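Leucine aminopeptidase 2, chloroplastic (Streptomyces sp. BC16019, PDB 5LHJ) is a metal-dependent aminopeptidase of the M17 family that acts in bottromycin maturation and probably removes unsubstituted N-terminal amino acids from peptides. Local coordinates at residues V167-A172 and T492-S497; V131-V136 and A485-I490. All coordinates share one frame; numbering follows the deposited sequence.

Interactions 1 and 2 both end on helix 486-498, close to the C-terminus. In each, an arginine of that helix reaches a glutamate on an earlier helix: Arg494 meets Glu169 of helix 164-185, and Arg487 meets Glu133 of helix 124-139. Their centres lie about 9 Å apart. The two glutamate-bearing helices also pack directly on each other. Leu171 CD2 sits 3.5 Å from Val136 CG2, and Gly170 O lies 3.3 Å from Glu133 CG. Interaction 1 is at the surface, while interaction 2 is buried. Both lie away from the manganese-binding residues, which include Lys261, Asp266 and Glu345.

Interaction 1: residues V167-A172 and T492-S497; sequences VAEGLA and TLRALS
Glu169 and Arg494 account for the whole contact between 167-172 and 492-497. Their CA atoms are 11.4 Å apart, so two long side chains span the distance between the helices. Beyond CG the glutamate chain runs on extended. The arginine chain bends at chi3 (72°), which turns its guanidinium toward the carboxylate.

NH2 of Arg494 does the touching. It lies 3.5 Å from Glu169 OE1 and 3.5 Å from Glu169 OE2, about equally far from both oxygens of the carboxylate. NH1 stands farther off, 4.1 Å from OE2 of Glu169. The carboxylate and guanidinium planes are 52° apart. OE1 stands clear of the plane of the Arg494 guanidinium, and none of that group's N-H bonds is aimed at it. The pair is therefore a salt bridge held by charge alone, without a hydrogen bond.

The stronger partner of Glu169 is Arg129 of helix 124-139, whose NE forms a salt bridge with OE1. The carboxylate thus has an arginine from each of two other helices. Leu301 of helix 286-301 touches the Arg494 side chain. One turn further along helix 486-498, Ser497 OG donates a 2.7 Å hydrogen bond to Arg494 O.

A glutamine here carries no charge, and Arg129 and Arg494 would probably be left without this shared counter-ion. The partly exposed setting and the lack of a directed bond imply a loose electrostatic link between helices, with its strength probably moderated by solvent.

Interaction 2: residues V131-V136 and A485-I490; sequences VAEGAV and AVRTLI
A buried ion pair joins helix 124-139 to the first turn of helix 486-498. Glu133 and Arg487 form it, and their CA atoms are 10.0 Å apart. Glu133 OE1 is the atom that touches. It lies 3.6 Å from Arg487 NH1, a long salt bridge, and is 3.6 Å from Arg487 CD as well. The carboxylate oxygen therefore meets both the aliphatic part and the charged end of the arginine. The two side chains run side by side from opposite helices, so OE1 reaches as far as CD of the arginine. Their flat groups are steeply turned, with the planes 77° apart. Arg487 bends at chi3 (-72°), which folds the guanidinium back so that CD and NH1 both come near OE1.

Helix 124-139 falls in the N-terminal, macro-like region of the M17 aminopeptidase family, and segment 485-490 falls in the catalytic region. The pair thus links these two parts of the chain. Ala485 is the N-cap residue of helix 486-498.

The buried charges have further partners. OE1 of Glu133 is held more strongly by a salt bridge to Arg94 NE of helix 90-102. Arg487 NE is hydrogen-bonded to Thr177 OG1 of helix 164-185, which helps to fix the guanidinium. Its NH2 makes a weak, long ion pair with Glu409 OE2.

Interaction 1: residues V167-A172 and T492-S497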
ATOM      1  N   VAL A 167     -39.941   7.793 -34.370  1.00 23.03           N
ATOM      2  CA  VAL A 167     -39.871   8.730 -33.238  1.00 22.88           C
ATOM      3  C   VAL A 167     -40.423   8.069 -31.970  1.00 23.01           C
ATOM      4  O   VAL A 167     -39.786   8.108 -30.912  1.00 21.93           O
ATOM      5  CB  VAL A 167     -40.595  10.064 -33.522  1.00 22.78           C
ATOM      6  CG1 VAL A 167     -40.693  10.921 -32.258  1.00 22.70           C
ATOM      7  CG2 VAL A 167     -39.871  10.832 -34.628  1.00 22.69           C
ATOM      8  N   ALA A 168     -41.587   7.437 -32.095  1.00 23.53           N
ATOM      9  CA  ALA A 168     -42.206   6.746 -30.967  1.00 24.59           C
ATOM     10  C   ALA A 168     -41.323   5.640 -30.405  1.00 24.56           C
ATOM     11  O   ALA A 168     -41.209   5.517 -29.182  1.00 24.95           O
ATOM     12  CB  ALA A 168     -43.580   6.184 -31.361  1.00 25.32           C
ATOM     13  N   GLU A 169     -40.700   4.857 -31.290  1.00 25.51           N
ATOM     14  CA  GLU A 169     -39.779   3.779 -30.904  1.00 26.61           C
ATOM     15  C   GLU A 169     -38.579   4.346 -30.129  1.00 24.84           C
ATOM     16  O   GLU A 169     -38.188   3.809 -29.088  1.00 24.39           O
ATOM     17  CB  GLU A 169     -39.241   3.010 -32.130  1.00 28.77           C
ATOM     18  CG  GLU A 169     -40.214   2.037 -32.807  1.00 31.47           C
ATOM     19  CD  GLU A 169     -39.683   1.472 -34.126  1.00 33.58           C
ATOM     20  OE1 GLU A 169     -38.466   1.629 -34.447  1.00 34.48           O
ATOM     21  OE2 GLU A 169     -40.499   0.879 -34.869  1.00 35.99           O
ATOM     22  N   GLY A 170     -38.008   5.433 -30.644  1.00 23.48           N
ATOM     23  CA  GLY A 170     -36.854   6.072 -30.006  1.00 22.59           C
ATOM     24  C   GLY A 170     -37.171   6.668 -28.645  1.00 22.04           C
ATOM     25  O   GLY A 170     -36.417   6.501 -27.699  1.00 21.03           O
ATOM     26  N   LEU A 171     -38.290   7.383 -28.550  1.00 22.05           N
ATOM     27  CA  LEU A 171     -38.726   7.931 -27.258  1.00 22.43           C
ATOM     28  C   LEU A 171     -38.905   6.831 -26.225  1.00 22.47           C
ATOM     29  O   LEU A 171     -38.447   6.958 -25.087  1.00 22.50           O
ATOM     30  CB  LEU A 171     -40.014   8.760 -27.391  1.00 22.94           C
ATOM     31  CG  LEU A 171     -39.982  10.042 -28.237  1.00 23.27           C
ATOM     32  CD1 LEU A 171     -41.387  10.636 -28.351  1.00 23.77           C
ATOM     33  CD2 LEU A 171     -39.019  11.109 -27.736  1.00 23.48           C
ATOM     34  N   ALA A 172     -39.507   5.723 -26.627  1.00 22.26           N
ATOM     35  CA  ALA A 172     -39.759   4.630 -25.698  1.00 22.57           C
ATOM     36  C   ALA A 172     -38.466   3.951 -25.224  1.00 21.68           C
ATOM     37  O   ALA A 172     -38.328   3.640 -24.038  1.00 21.63           O
ATOM     38  CB  ALA A 172     -40.704   3.620 -26.316  1.00 23.67           C
ATOM     39  N   THR A 492     -31.809  -6.502 -29.227  1.00 19.40           N
ATOM     40  CA  THR A 492     -31.641  -7.957 -29.252  1.00 19.72           C
ATOM     41  C   THR A 492     -32.994  -8.669 -29.281  1.00 20.13           C
ATOM     42  O   THR A 492     -33.224  -9.562 -30.106  1.00 20.39           O
ATOM     43  CB  THR A 492     -30.811  -8.438 -28.056  1.00 19.46           C
ATOM     44  OG1 THR A 492     -29.522  -7.817 -28.113  1.00 19.06           O
ATOM     45  CG2 THR A 492     -30.643  -9.937 -28.064  1.00 19.72           C
ATOM     46  N   LEU A 493     -33.894  -8.246 -28.406  1.00 20.25           N
ATOM     47  CA  LEU A 493     -35.222  -8.854 -28.344  1.00 21.02           C
ATOM     48  C   LEU A 493     -36.001  -8.619 -29.650  1.00 22.53           C
ATOM     49  O   LEU A 493     -36.723  -9.524 -30.101  1.00 22.91           O
ATOM     50  CB  LEU A 493     -35.991  -8.329 -27.138  1.00 20.78           C
ATOM     51  CG  LEU A 493     -35.387  -8.722 -25.782  1.00 20.47           C
ATOM     52  CD1 LEU A 493     -35.982  -7.883 -24.668  1.00 20.45           C
ATOM     53  CD2 LEU A 493     -35.560 -10.202 -25.482  1.00 20.64           C
ATOM     54  N   ARG A 494     -35.852  -7.428 -30.250  1.00 23.61           N
ATOM     55  CA  ARG A 494     -36.484  -7.121 -31.556  1.00 25.51           C
ATOM     56  C   ARG A 494     -35.997  -8.093 -32.635  1.00 25.73           C
ATOM     57  O   ARG A 494     -36.808  -8.693 -33.356  1.00 25.46           O
ATOM     58  CB  ARG A 494     -36.214  -5.674 -31.996  1.00 27.34           C
ATOM     59  CG  ARG A 494     -36.989  -4.618 -31.206  1.00 30.09           C
ATOM     60  CD  ARG A 494     -36.520  -3.192 -31.490  1.00 32.41           C
ATOM     61  NE  ARG A 494     -36.923  -2.748 -32.826  1.00 35.17           N
ATOM     62  CZ  ARG A 494     -38.097  -2.200 -33.151  1.00 38.13           C
ATOM     63  NH1 ARG A 494     -39.053  -1.976 -32.244  1.00 39.89           N
ATOM     64  NH2 ARG A 494     -38.320  -1.853 -34.422  1.00 40.07           N
ATOM     65  N   ALA A 495     -34.682  -8.265 -32.724  1.00 25.41           N
ATOM     66  CA  ALA A 495     -34.088  -9.192 -33.699  1.00 26.21           C
ATOM     67  C   ALA A 495     -34.524 -10.640 -33.474  1.00 27.02           C
ATOM     68  O   ALA A 495     -34.865 -11.330 -34.435  1.00 27.81           O
ATOM     69  CB  ALA A 495     -32.575  -9.084 -33.702  1.00 26.16           C
ATOM     70  N   LEU A 496     -34.537 -11.091 -32.221  1.00 27.20           N
ATOM     71  CA  LEU A 496     -34.974 -12.454 -31.897  1.00 28.41           C
ATOM     72  C   LEU A 496     -36.448 -12.683 -32.244  1.00 30.06           C
ATOM     73  O   LEU A 496     -36.811 -13.770 -32.697  1.00 30.62           O
ATOM     74  CB  LEU A 496     -34.738 -12.780 -30.421  1.00 28.08           C
ATOM     75  CG  LEU A 496     -33.269 -12.909 -29.989  1.00 27.83           C
ATOM     76  CD1 LEU A 496     -33.173 -12.941 -28.477  1.00 27.70           C
ATOM     77  CD2 LEU A 496     -32.619 -14.148 -30.588  1.00 28.82           C
ATOM     78  N   SER A 497     -37.277 -11.664 -32.041  1.00 31.41           N
ATOM     79  CA  SER A 497     -38.717 -11.758 -32.330  1.00 34.12           C
ATOM     80  C   SER A 497     -39.005 -11.870 -33.829  1.00 36.79           C
ATOM     81  O   SER A 497     -39.997 -12.481 -34.218  1.00 36.87           O
ATOM     82  CB  SER A 497     -39.484 -10.567 -31.744  1.00 33.60           C
ATOM     83  OG  SER A 497     -39.307  -9.393 -32.525  1.00 33.88           O
TER

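Interaction 2: residues V131-V136 and A485-I490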
ATOM      1  N   VAL A 131     -32.488  10.693 -33.300  1.00 18.91           N
ATOM      2  CA  VAL A 131     -32.724  12.054 -32.819  1.00 18.74           C
ATOM      3  C   VAL A 131     -33.676  12.044 -31.620  1.00 18.96           C
ATOM      4  O   VAL A 131     -33.430  12.730 -30.627  1.00 18.63           O
ATOM      5  CB  VAL A 131     -33.236  12.972 -33.945  1.00 18.76           C
ATOM      6  CG1 VAL A 131     -33.693  14.324 -33.410  1.00 19.26           C
ATOM      7  CG2 VAL A 131     -32.135  13.181 -34.990  1.00 19.03           C
ATOM      8  N   ALA A 132     -34.756  11.268 -31.706  1.00 19.26           N
ATOM      9  CA  ALA A 132     -35.696  11.157 -30.584  1.00 19.83           C
ATOM     10  C   ALA A 132     -34.999  10.615 -29.332  1.00 19.88           C
ATOM     11  O   ALA A 132     -35.194  11.144 -28.225  1.00 19.59           O
ATOM     12  CB  ALA A 132     -36.878  10.271 -30.956  1.00 20.20           C
ATOM     13  N   GLU A 133     -34.185   9.575 -29.514  1.00 19.95           N
ATOM     14  CA  GLU A 133     -33.426   9.000 -28.397  1.00 20.63           C
ATOM     15  C   GLU A 133     -32.479  10.007 -27.778  1.00 19.69           C
ATOM     16  O   GLU A 133     -32.436  10.169 -26.554  1.00 18.69           O
ATOM     17  CB  GLU A 133     -32.605   7.783 -28.835  1.00 22.06           C
ATOM     18  CG  GLU A 133     -33.421   6.534 -29.045  1.00 24.15           C
ATOM     19  CD  GLU A 133     -32.585   5.312 -29.410  1.00 26.55           C
ATOM     20  OE1 GLU A 133     -31.334   5.332 -29.221  1.00 28.44           O
ATOM     21  OE2 GLU A 133     -33.202   4.312 -29.856  1.00 28.28           O
ATOM     22  N   GLY A 134     -31.705  10.679 -28.627  1.00 19.19           N
ATOM     23  CA  GLY A 134     -30.676  11.617 -28.146  1.00 19.27           C
ATOM     24  C   GLY A 134     -31.273  12.788 -27.387  1.00 19.40           C
ATOM     25  O   GLY A 134     -30.672  13.281 -26.424  1.00 19.57           O
ATOM     26  N   ALA A 135     -32.455  13.232 -27.821  1.00 19.26           N
ATOM     27  CA  ALA A 135     -33.160  14.333 -27.167  1.00 19.73           C
ATOM     28  C   ALA A 135     -33.551  13.977 -25.737  1.00 19.46           C
ATOM     29  O   ALA A 135     -33.278  14.742 -24.812  1.00 19.87           O
ATOM     30  CB  ALA A 135     -34.391  14.721 -27.960  1.00 20.16           C
ATOM     31  N   VAL A 136     -34.174  12.812 -25.559  1.00 18.85           N
ATOM     32  CA  VAL A 136     -34.577  12.356 -24.230  1.00 18.77           C
ATOM     33  C   VAL A 136     -33.353  12.069 -23.360  1.00 18.54           C
ATOM     34  O   VAL A 136     -33.280  12.505 -22.204  1.00 18.27           O
ATOM     35  CB  VAL A 136     -35.480  11.106 -24.305  1.00 19.15           C
ATOM     36  CG1 VAL A 136     -35.781  10.546 -22.915  1.00 19.41           C
ATOM     37  CG2 VAL A 136     -36.764  11.438 -25.041  1.00 19.71           C
ATOM     38  N   ALA A 485     -26.934  -0.891 -21.567  1.00 15.67           N
ATOM     39  CA  ALA A 485     -27.451  -2.202 -21.985  1.00 15.83           C
ATOM     40  C   ALA A 485     -28.967  -2.276 -22.180  1.00 16.03           C
ATOM     41  O   ALA A 485     -29.456  -3.226 -22.791  1.00 16.23           O
ATOM     42  CB  ALA A 485     -26.964  -3.339 -21.088  1.00 15.95           C
ATOM     43  N   VAL A 486     -29.717  -1.273 -21.706  1.00 16.19           N
ATOM     44  CA  VAL A 486     -31.167  -1.249 -21.944  1.00 16.45           C
ATOM     45  C   VAL A 486     -31.467  -1.295 -23.444  1.00 17.03           C
ATOM     46  O   VAL A 486     -32.226  -2.149 -23.912  1.00 16.90           O
ATOM     47  CB  VAL A 486     -31.857  -0.023 -21.298  1.00 16.16           C
ATOM     48  CG1 VAL A 486     -33.318   0.071 -21.726  1.00 16.24           C
ATOM     49  CG2 VAL A 486     -31.776  -0.104 -19.775  1.00 15.97           C
ATOM     50  N   ARG A 487     -30.844  -0.407 -24.194  1.00 17.79           N
ATOM     51  CA  ARG A 487     -31.131  -0.330 -25.614  1.00 19.15           C
ATOM     52  C   ARG A 487     -30.557  -1.513 -26.409  1.00 18.40           C
ATOM     53  O   ARG A 487     -31.197  -1.982 -27.357  1.00 18.48           O
ATOM     54  CB  ARG A 487     -30.719   1.028 -26.168  1.00 21.16           C
ATOM     55  CG  ARG A 487     -31.745   2.082 -25.760  1.00 23.35           C
ATOM     56  CD  ARG A 487     -31.338   3.479 -26.158  1.00 25.72           C
ATOM     57  NE  ARG A 487     -30.247   3.859 -25.283  1.00 28.60           N
ATOM     58  CZ  ARG A 487     -29.045   4.281 -25.641  1.00 31.02           C
ATOM     59  NH1 ARG A 487     -28.717   4.518 -26.907  1.00 32.68           N
ATOM     60  NH2 ARG A 487     -28.172   4.540 -24.678  1.00 33.05           N
ATOM     61  N   THR A 488     -29.403  -2.035 -25.999  1.00 17.84           N
ATOM     62  CA  THR A 488     -28.901  -3.296 -26.567  1.00 17.62           C
ATOM     63  C   THR A 488     -29.888  -4.455 -26.346  1.00 17.60           C
ATOM     64  O   THR A 488     -30.174  -5.211 -27.272  1.00 17.58           O
ATOM     65  CB  THR A 488     -27.499  -3.660 -26.031  1.00 17.68           C
ATOM     66  OG1 THR A 488     -26.567  -2.656 -26.442  1.00 17.77           O
ATOM     67  CG2 THR A 488     -27.032  -5.010 -26.558  1.00 17.66           C
ATOM     68  N   LEU A 489     -30.415  -4.581 -25.134  1.00 17.20           N
ATOM     69  CA  LEU A 489     -31.389  -5.627 -24.832  1.00 17.66           C
ATOM     70  C   LEU A 489     -32.638  -5.486 -25.699  1.00 18.00           C
ATOM     71  O   LEU A 489     -33.113  -6.467 -26.264  1.00 18.10           O
ATOM     72  CB  LEU A 489     -31.794  -5.628 -23.362  1.00 17.59           C
ATOM     73  CG  LEU A 489     -30.786  -6.161 -22.339  1.00 17.58           C
ATOM     74  CD1 LEU A 489     -31.379  -5.945 -20.959  1.00 17.71           C
ATOM     75  CD2 LEU A 489     -30.416  -7.623 -22.556  1.00 17.77           C
ATOM     76  N   ILE A 490     -33.161  -4.269 -25.803  1.00 18.42           N
ATOM     77  CA  ILE A 490     -34.347  -4.035 -26.629  1.00 19.08           C
ATOM     78  C   ILE A 490     -34.083  -4.408 -28.091  1.00 19.71           C
ATOM     79  O   ILE A 490     -34.889  -5.110 -28.700  1.00 20.25           O
ATOM     80  CB  ILE A 490     -34.859  -2.581 -26.522  1.00 19.32           C
ATOM     81  CG1 ILE A 490     -35.389  -2.311 -25.107  1.00 19.35           C
ATOM     82  CG2 ILE A 490     -35.961  -2.312 -27.551  1.00 19.84           C
ATOM     83  CD1 ILE A 490     -35.669  -0.849 -24.826  1.00 19.21           C
TER